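Local coordinates for protein putative branched-chain amino acid aminotransferase IlvE (Streptococcus mutans, PDB 4DQN) that probably catalyses the pyridoxal phosphate-dependent transfer of the amino group between leucine, isoleucine or valine and 2-oxoglutarate, at residues 126-131 / 155-160; 60-65 / 80-85. One frame throughout, in Å; residues are numbered along the deposited sequence.

Interaction 1: residues 126-131 / 155-160; sequences TLYLRP and MPVGNY
Met-155 starts with CG wedged between its own backbone N and carbonyl carbon (chi1 64°), then bends at both following bonds, which carries CE across to the edge of the Tyr-128 ring, near the ring plane and 4.2 Å from CD2. Tyr-128 leaves its strand with CG trans to the backbone N (chi1 -180°), leading the ring away from the partner strand along the same sheet face. Val-157 comes closest at its root, Tyr-128 CB to Val-157 CG1 at 3.7 Å, and the methyl lies obliquely near the ring. The other valine branch, CG2, comes 3.4 Å from Thr-126 OG1. That hydroxyl also gives its proton to a water, which in turn donates to the carbonyl oxygen of Gly-158, so the pairing is prolonged by one solvent molecule past the end of the strand.

Beneath these side chains the backbones form a markedly twisted antiparallel hairpin, strands 126-136 and 147-157, in the seven-stranded sheet of this class-IV aminotransferase. Thr-126 and Val-157 make one hydrogen-bonded pair, the tighter bond running from Val-157 N to Thr-126 O (2.9 Å). Tyr-128 and Met-155 make the next, with Tyr-128 N 2.8 Å from Met-155 O. Between them sits the non-hydrogen-bonded pair Leu-127 and Pro-156, where proline's lack of an N-H costs no bond across this strand pair; its CA instead sends a C-H toward Thr-126 O. On that opposite face Leu-127 CD1 packs against the Met-155–Pro-156 peptide, 3.8 Å from Pro-156 N.

Farther along, Arg-130 NH1 reaches Tyr-128 OH in a weak bond, the two groups meeting edge to edge, while its NE is hydrogen-bonded to His-55 of the second subunit. Ile-140 of that subunit packs on Tyr-128, Arg-130 and Met-155, and the Tyr-128 side chain lies about 6 Å from that of Lys-188, the predicted cofactor lysine.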
ATOM      1  N   THR A 126      28.056   5.443   4.693  1.00 26.56           N
ATOM      2  CA  THR A 126      27.984   4.118   4.091  1.00 25.25           C
ATOM      3  C   THR A 126      27.353   4.184   2.707  1.00 27.71           C
ATOM      4  O   THR A 126      26.847   5.226   2.295  1.00 27.19           O
ATOM      5  CB  THR A 126      27.114   3.179   4.951  1.00 29.75           C
ATOM      6  OG1 THR A 126      25.806   3.757   5.108  1.00 25.68           O
ATOM      7  CG2 THR A 126      27.738   2.952   6.325  1.00 27.49           C
ATOM      8  N   LEU A 127      27.383   3.067   1.986  1.00 25.46           N
ATOM      9  CA  LEU A 127      26.638   2.972   0.741  1.00 26.93           C
ATOM     10  C   LEU A 127      25.318   2.275   1.046  1.00 26.48           C
ATOM     11  O   LEU A 127      25.295   1.095   1.391  1.00 27.82           O
ATOM     12  CB  LEU A 127      27.415   2.181  -0.322  1.00 25.53           C
ATOM     13  CG  LEU A 127      26.736   2.186  -1.705  1.00 26.32           C
ATOM     14  CD1 LEU A 127      26.838   3.554  -2.340  1.00 27.29           C
ATOM     15  CD2 LEU A 127      27.318   1.112  -2.638  1.00 28.42           C
ATOM     16  N   TYR A 128      24.216   3.004   0.933  1.00 28.45           N
ATOM     17  CA  TYR A 128      22.902   2.419   1.204  1.00 25.77           C
ATOM     18  C   TYR A 128      22.366   1.731  -0.051  1.00 26.28           C
ATOM     19  O   TYR A 128      22.346   2.323  -1.126  1.00 24.74           O
ATOM     20  CB  TYR A 128      21.929   3.504   1.672  1.00 24.67           C
ATOM     21  CG  TYR A 128      20.536   2.989   1.986  1.00 26.13           C
ATOM     22  CD1 TYR A 128      20.288   2.228   3.131  1.00 27.45           C
ATOM     23  CD2 TYR A 128      19.470   3.274   1.142  1.00 27.39           C
ATOM     24  CE1 TYR A 128      19.008   1.761   3.419  1.00 27.98           C
ATOM     25  CE2 TYR A 128      18.189   2.822   1.424  1.00 27.13           C
ATOM     26  CZ  TYR A 128      17.969   2.070   2.556  1.00 26.99           C
ATOM     27  OH  TYR A 128      16.698   1.612   2.820  1.00 29.19           O
ATOM     28  N   LEU A 129      21.937   0.481   0.103  1.00 23.90           N
ATOM     29  CA  LEU A 129      21.361  -0.286  -0.989  1.00 23.03           C
ATOM     30  C   LEU A 129      19.859  -0.356  -0.793  1.00 23.55           C
ATOM     31  O   LEU A 129      19.392  -0.634   0.309  1.00 22.72           O
ATOM     32  CB  LEU A 129      21.916  -1.714  -0.974  1.00 23.99           C
ATOM     33  CG  LEU A 129      23.168  -1.977  -1.817  1.00 30.79           C
ATOM     34  CD1 LEU A 129      24.249  -0.995  -1.491  1.00 29.69           C
ATOM     35  CD2 LEU A 129      23.693  -3.387  -1.610  1.00 31.70           C
ATOM     36  N   ARG A 130      19.118  -0.105  -1.867  1.00 22.91           N
ATOM     37  CA  ARG A 130      17.667  -0.224  -1.876  1.00 24.01           C
ATOM     38  C   ARG A 130      17.205  -1.262  -2.917  1.00 24.47           C
ATOM     39  O   ARG A 130      17.011  -0.931  -4.103  1.00 24.96           O
ATOM     40  CB  ARG A 130      17.041   1.134  -2.188  1.00 19.14           C
ATOM     41  CG  ARG A 130      15.513   1.103  -2.302  1.00 23.78           C
ATOM     42  CD  ARG A 130      14.889   0.790  -0.948  1.00 21.40           C
ATOM     43  NE  ARG A 130      13.817   1.730  -0.728  1.00 45.46           N
ATOM     44  CZ  ARG A 130      13.725   2.561   0.294  1.00 33.43           C
ATOM     45  NH1 ARG A 130      14.612   2.567   1.291  1.00 31.22           N
ATOM     46  NH2 ARG A 130      12.691   3.356   0.327  1.00 38.16           N
ATOM     47  N   PRO A 131      17.048  -2.530  -2.483  1.00 21.92           N
ATOM     48  CA  PRO A 131      16.403  -3.544  -3.317  1.00 20.81           C
ATOM     49  C   PRO A 131      14.907  -3.261  -3.386  1.00 22.17           C
ATOM     50  O   PRO A 131      14.311  -2.832  -2.395  1.00 22.59           O
ATOM     51  CB  PRO A 131      16.681  -4.863  -2.565  1.00 21.18           C
ATOM     52  CG  PRO A 131      17.840  -4.544  -1.638  1.00 20.85           C
ATOM     53  CD  PRO A 131      17.631  -3.111  -1.258  1.00 23.44           C
ATOM     54  N   MET A 155      23.078   4.470  -3.036  1.00 25.50           N
ATOM     55  CA  MET A 155      23.382   5.877  -2.825  1.00 28.73           C
ATOM     56  C   MET A 155      24.183   6.013  -1.541  1.00 27.34           C
ATOM     57  O   MET A 155      23.935   5.305  -0.559  1.00 28.28           O
ATOM     58  CB  MET A 155      22.100   6.716  -2.736  1.00 27.40           C
ATOM     59  CG  MET A 155      21.220   6.374  -1.542  1.00 25.84           C
ATOM     60  SD  MET A 155      19.497   6.094  -2.004  1.00 30.27           S
ATOM     61  CE  MET A 155      19.639   4.529  -2.888  1.00 25.64           C
ATOM     62  N   PRO A 156      25.170   6.914  -1.546  1.00 26.40           N
ATOM     63  CA  PRO A 156      25.919   7.125  -0.306  1.00 27.46           C
ATOM     64  C   PRO A 156      25.061   7.898   0.703  1.00 30.32           C
ATOM     65  O   PRO A 156      24.363   8.840   0.306  1.00 31.23           O
ATOM     66  CB  PRO A 156      27.117   7.955  -0.775  1.00 28.45           C
ATOM     67  CG  PRO A 156      26.609   8.710  -1.977  1.00 32.81           C
ATOM     68  CD  PRO A 156      25.668   7.737  -2.663  1.00 29.01           C
ATOM     69  N   VAL A 157      25.070   7.492   1.973  1.00 30.51           N
ATOM     70  CA  VAL A 157      24.299   8.220   2.986  1.00 30.05           C
ATOM     71  C   VAL A 157      25.202   8.594   4.157  1.00 34.81           C
ATOM     72  O   VAL A 157      26.198   7.924   4.400  1.00 33.97           O
ATOM     73  CB  VAL A 157      23.063   7.415   3.480  1.00 31.28           C
ATOM     74  CG1 VAL A 157      22.109   7.127   2.311  1.00 28.07           C
ATOM     75  CG2 VAL A 157      23.475   6.114   4.164  1.00 30.50           C
ATOM     76  N   GLY A 158      24.865   9.664   4.871  1.00 39.10           N
ATOM     77  CA  GLY A 158      25.737  10.161   5.921  1.00 41.24           C
ATOM     78  C   GLY A 158      25.548   9.439   7.239  1.00 45.41           C
ATOM     79  O   GLY A 158      24.600   8.656   7.392  1.00 41.29           O
ATOM     80  N   ASN A 159      26.457   9.713   8.183  1.00 51.78           N
ATOM     81  CA  ASN A 159      26.407   9.171   9.547  1.00 52.21           C
ATOM     82  C   ASN A 159      25.078   9.467  10.229  1.00 56.36           C
ATOM     83  O   ASN A 159      24.472   8.573  10.828  1.00 64.88           O
ATOM     84  CB  ASN A 159      27.564   9.749  10.391  1.00 55.52           C
ATOM     85  CG  ASN A 159      27.686   9.106  11.786  1.00 56.63           C
ATOM     86  OD1 ASN A 159      26.691   8.753  12.425  1.00 59.77           O
ATOM     87  ND2 ASN A 159      28.922   8.976  12.265  1.00 55.40           N
ATOM     88  N   TYR A 160      24.654  10.725  10.137  1.00 59.94           N
ATOM     89  CA  TYR A 160      23.468  11.243  10.827  1.00 62.04           C
ATOM     90  C   TYR A 160      23.756  11.532  12.304  1.00 61.76           C
ATOM     91  O   TYR A 160      23.155  12.430  12.894  1.00 67.06           O
ATOM     92  CB  TYR A 160      22.231  10.349  10.620  1.00 64.17           C
ATOM     93  CG  TYR A 160      21.012  10.741  11.435  1.00 72.79           C
ATOM     94  CD1 TYR A 160      20.548  12.060  11.452  1.00 65.40           C
ATOM     95  CD2 TYR A 160      20.308   9.787  12.173  1.00 67.89           C
ATOM     96  CE1 TYR A 160      19.431  12.422  12.197  1.00 65.26           C
ATOM     97  CE2 TYR A 160      19.186  10.140  12.914  1.00 69.69           C
ATOM     98  CZ  TYR A 160      18.754  11.456  12.922  1.00 66.71           C
ATOM     99  OH  TYR A 160      17.642  11.799  13.656  1.00 63.25           O
TER
HETATM  100  O   HOH W   1      25.574   5.708   7.200  1.00 31.18           O

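Interaction 2: residues 60-65 / 80-85; sequences AFEGLK and NMNAER
Glu-62 and Asn-82 bury the most surface here, with Arg-85 one helical turn on from the asparagine completing the group. Arg-85 takes the carboxylate side-on: NE donates to the syn lone pair of Glu-62 OE2, 2.7 Å away, and NH2 reaches Glu-62 OE1 at 2.8 Å. The carboxylate and guanidinium planes lie 27° apart, so this two-pronged salt bridge is nearly flat. The arginine runs extended from the helix and bends at chi3, which turns its NE edge to the glutamate.

Asn-82 approaches differently. Its ND2 comes from above the carboxylate plane to Glu-62 OE1, 2.8 Å away, along an almost straight N-H (176°), with the amide turned 71° from the carboxylate. Thus OE1 takes two strong bonds, and a weak third from Gly-63 N. Across the amide from ND2, Asn-82 OD1 rests against Leu-64 CB at 3.8 Å.

The contact pins helix 79-92 to the break in strand 59-68, where residues 62-63 leave the regular strand geometry. A water donates to Gly-63 O and accepts a weak bond from Arg-85 NH2. The remaining terminal nitrogen, Arg-85 NH1, bonds to Pro-249 O. With both oxygens engaged, the buried carboxylate probably stays ionised and balances the guanidinium, whose side chain passes about 4 Å from that of Lys-188, the predicted cofactor-bearing lysine.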
ATOM      1  N   ALA A  60       7.481  -4.212  -2.726  1.00 24.28           N
ATOM      2  CA  ALA A  60       8.202  -4.440  -1.489  1.00 25.87           C
ATOM      3  C   ALA A  60       9.615  -3.928  -1.655  1.00 27.22           C
ATOM      4  O   ALA A  60      10.132  -3.840  -2.776  1.00 26.56           O
ATOM      5  CB  ALA A  60       8.229  -5.925  -1.165  1.00 26.57           C
ATOM      6  N   PHE A  61      10.257  -3.589  -0.545  1.00 25.14           N
ATOM      7  CA  PHE A  61      11.633  -3.145  -0.645  1.00 22.53           C
ATOM      8  C   PHE A  61      12.449  -3.602   0.549  1.00 29.34           C
ATOM      9  O   PHE A  61      11.907  -4.118   1.522  1.00 26.54           O
ATOM     10  CB  PHE A  61      11.718  -1.625  -0.855  1.00 22.60           C
ATOM     11  CG  PHE A  61      11.340  -0.806   0.358  1.00 26.98           C
ATOM     12  CD1 PHE A  61      12.310  -0.401   1.275  1.00 30.51           C
ATOM     13  CD2 PHE A  61      10.030  -0.411   0.557  1.00 30.07           C
ATOM     14  CE1 PHE A  61      11.966   0.373   2.382  1.00 31.76           C
ATOM     15  CE2 PHE A  61       9.675   0.361   1.661  1.00 32.77           C
ATOM     16  CZ  PHE A  61      10.641   0.752   2.575  1.00 31.69           C
ATOM     17  N   GLU A  62      13.762  -3.459   0.425  1.00 25.43           N
ATOM     18  CA  GLU A  62      14.674  -3.707   1.523  1.00 26.75           C
ATOM     19  C   GLU A  62      15.615  -2.525   1.655  1.00 27.96           C
ATOM     20  O   GLU A  62      15.582  -1.578   0.846  1.00 20.66           O
ATOM     21  CB  GLU A  62      15.458  -4.999   1.294  1.00 26.44           C
ATOM     22  CG  GLU A  62      14.737  -6.210   1.833  1.00 26.90           C
ATOM     23  CD  GLU A  62      14.572  -6.153   3.345  1.00 29.54           C
ATOM     24  OE1 GLU A  62      15.449  -5.566   4.029  1.00 27.36           O
ATOM     25  OE2 GLU A  62      13.569  -6.708   3.852  1.00 31.07           O
ATOM     26  N   GLY A  63      16.432  -2.569   2.698  1.00 25.07           N
ATOM     27  CA  GLY A  63      17.415  -1.533   2.937  1.00 25.38           C
ATOM     28  C   GLY A  63      18.566  -2.165   3.684  1.00 27.97           C
ATOM     29  O   GLY A  63      18.359  -2.825   4.709  1.00 29.48           O
ATOM     30  N   LEU A  64      19.775  -1.975   3.172  1.00 27.82           N
ATOM     31  CA  LEU A  64      20.958  -2.534   3.823  1.00 26.98           C
ATOM     32  C   LEU A  64      22.155  -1.704   3.415  1.00 27.01           C
ATOM     33  O   LEU A  64      22.105  -0.985   2.417  1.00 27.72           O
ATOM     34  CB  LEU A  64      21.149  -4.022   3.479  1.00 26.81           C
ATOM     35  CG  LEU A  64      21.431  -4.465   2.035  1.00 27.87           C
ATOM     36  CD1 LEU A  64      21.998  -5.881   2.003  1.00 28.54           C
ATOM     37  CD2 LEU A  64      20.183  -4.364   1.138  1.00 26.12           C
ATOM     38  N   LYS A  65      23.227  -1.773   4.199  1.00 25.09           N
ATOM     39  CA  LYS A  65      24.369  -0.896   3.973  1.00 25.81           C
ATOM     40  C   LYS A  65      25.646  -1.657   3.639  1.00 27.46           C
ATOM     41  O   LYS A  65      25.829  -2.798   4.072  1.00 25.50           O
ATOM     42  CB  LYS A  65      24.597  -0.004   5.207  1.00 24.92           C
ATOM     43  CG  LYS A  65      23.601   1.146   5.308  1.00 28.78           C
ATOM     44  CD  LYS A  65      23.657   1.813   6.687  1.00 26.75           C
ATOM     45  CE  LYS A  65      22.859   3.103   6.717  1.00 30.71           C
ATOM     46  NZ  LYS A  65      22.872   3.722   8.078  1.00 33.61           N
ATOM     47  N   ASN A  80      21.914 -11.786   4.259  1.00 25.96           N
ATOM     48  CA  ASN A  80      21.055 -12.972   4.283  1.00 27.73           C
ATOM     49  C   ASN A  80      19.746 -12.712   5.023  1.00 29.58           C
ATOM     50  O   ASN A  80      18.688 -13.244   4.650  1.00 28.01           O
ATOM     51  CB  ASN A  80      21.775 -14.161   4.933  1.00 29.06           C
ATOM     52  CG  ASN A  80      22.123 -13.902   6.388  1.00 31.41           C
ATOM     53  OD1 ASN A  80      22.750 -12.892   6.717  1.00 30.38           O
ATOM     54  ND2 ASN A  80      21.699 -14.803   7.270  1.00 31.58           N
ATOM     55  N   MET A  81      19.812 -11.889   6.071  1.00 27.83           N
ATOM     56  CA  MET A  81      18.613 -11.548   6.841  1.00 29.05           C
ATOM     57  C   MET A  81      17.648 -10.684   6.038  1.00 29.68           C
ATOM     58  O   MET A  81      16.436 -10.904   6.071  1.00 28.39           O
ATOM     59  CB  MET A  81      18.989 -10.835   8.146  1.00 29.52           C
ATOM     60  CG  MET A  81      19.758 -11.704   9.132  1.00 34.13           C
ATOM     61  SD  MET A  81      18.830 -13.106   9.796  1.00 41.12           S
ATOM     62  CE  MET A  81      17.805 -12.226  10.979  1.00 37.30           C
ATOM     63  N   ASN A  82      18.176  -9.700   5.313  1.00 27.31           N
ATOM     64  CA  ASN A  82      17.334  -8.920   4.399  1.00 28.42           C
ATOM     65  C   ASN A  82      16.677  -9.777   3.313  1.00 29.66           C
ATOM     66  O   ASN A  82      15.521  -9.548   2.938  1.00 25.76           O
ATOM     67  CB  ASN A  82      18.155  -7.807   3.749  1.00 25.11           C
ATOM     68  CG  ASN A  82      18.754  -6.871   4.768  1.00 29.61           C
ATOM     69  OD1 ASN A  82      19.875  -7.085   5.239  1.00 30.07           O
ATOM     70  ND2 ASN A  82      18.003  -5.832   5.130  1.00 27.57           N
ATOM     71  N   ALA A  83      17.422 -10.746   2.789  1.00 26.93           N
ATOM     72  CA  ALA A  83      16.896 -11.604   1.737  1.00 26.98           C
ATOM     73  C   ALA A  83      15.736 -12.444   2.256  1.00 27.76           C
ATOM     74  O   ALA A  83      14.742 -12.648   1.555  1.00 27.52           O
ATOM     75  CB  ALA A  83      18.010 -12.516   1.184  1.00 27.03           C
ATOM     76  N   GLU A  84      15.871 -12.952   3.478  1.00 26.46           N
ATOM     77  CA  GLU A  84      14.852 -13.818   4.059  1.00 26.57           C
ATOM     78  C   GLU A  84      13.617 -13.006   4.410  1.00 29.06           C
ATOM     79  O   GLU A  84      12.489 -13.474   4.239  1.00 28.64           O
ATOM     80  CB  GLU A  84      15.416 -14.575   5.275  1.00 27.32           C
ATOM     81  CG  GLU A  84      16.523 -15.559   4.868  1.00 27.58           C
ATOM     82  CD  GLU A  84      17.159 -16.318   6.035  1.00 33.67           C
ATOM     83  OE1 GLU A  84      16.822 -16.031   7.211  1.00 36.27           O
ATOM     84  OE2 GLU A  84      18.005 -17.204   5.761  1.00 35.33           O
ATOM     85  N   ARG A  85      13.827 -11.776   4.868  1.00 25.55           N
ATOM     86  CA  ARG A  85      12.698 -10.894   5.145  1.00 28.31           C
ATOM     87  C   ARG A  85      11.944 -10.526   3.863  1.00 28.21           C
ATOM     88  O   ARG A  85      10.703 -10.485   3.853  1.00 26.81           O
ATOM     89  CB  ARG A  85      13.145  -9.639   5.908  1.00 26.23           C
ATOM     90  CG  ARG A  85      11.971  -8.737   6.293  1.00 31.19           C
ATOM     91  CD  ARG A  85      12.374  -7.602   7.224  1.00 33.12           C
ATOM     92  NE  ARG A  85      13.274  -6.639   6.584  1.00 31.69           N
ATOM     93  CZ  ARG A  85      13.784  -5.566   7.194  1.00 36.29           C
ATOM     94  NH1 ARG A  85      13.499  -5.325   8.468  1.00 33.80           N
ATOM     95  NH2 ARG A  85      14.588  -4.733   6.533  1.00 34.01           N
TER
HETATM   96  O   HOH W   2      16.234  -2.247   6.178  1.00 32.77           O

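How the interactions relate
From the N terminus, strand 59-68 comes first, and interaction 2 closes a short loop when the chain returns through strand 74-77 into helix 79-92. Only later does interaction 1 open: strand 126-136 leaves, and strand 147-157 comes back beside it to complete the hairpin. The two loops therefore follow in series, neither nesting nor crossing. Space brings them together, since strands 59-68 and 126-136 are neighbours in one antiparallel sheet and probably bond directly, Leu-129 N to Leu-64 O at 2.7 Å and Pro-131 O to Glu-62 N at 2.9 Å. Strand 59-68 thus holds the helix through interaction 2 and the hairpin through its neighbour, strand 126-136.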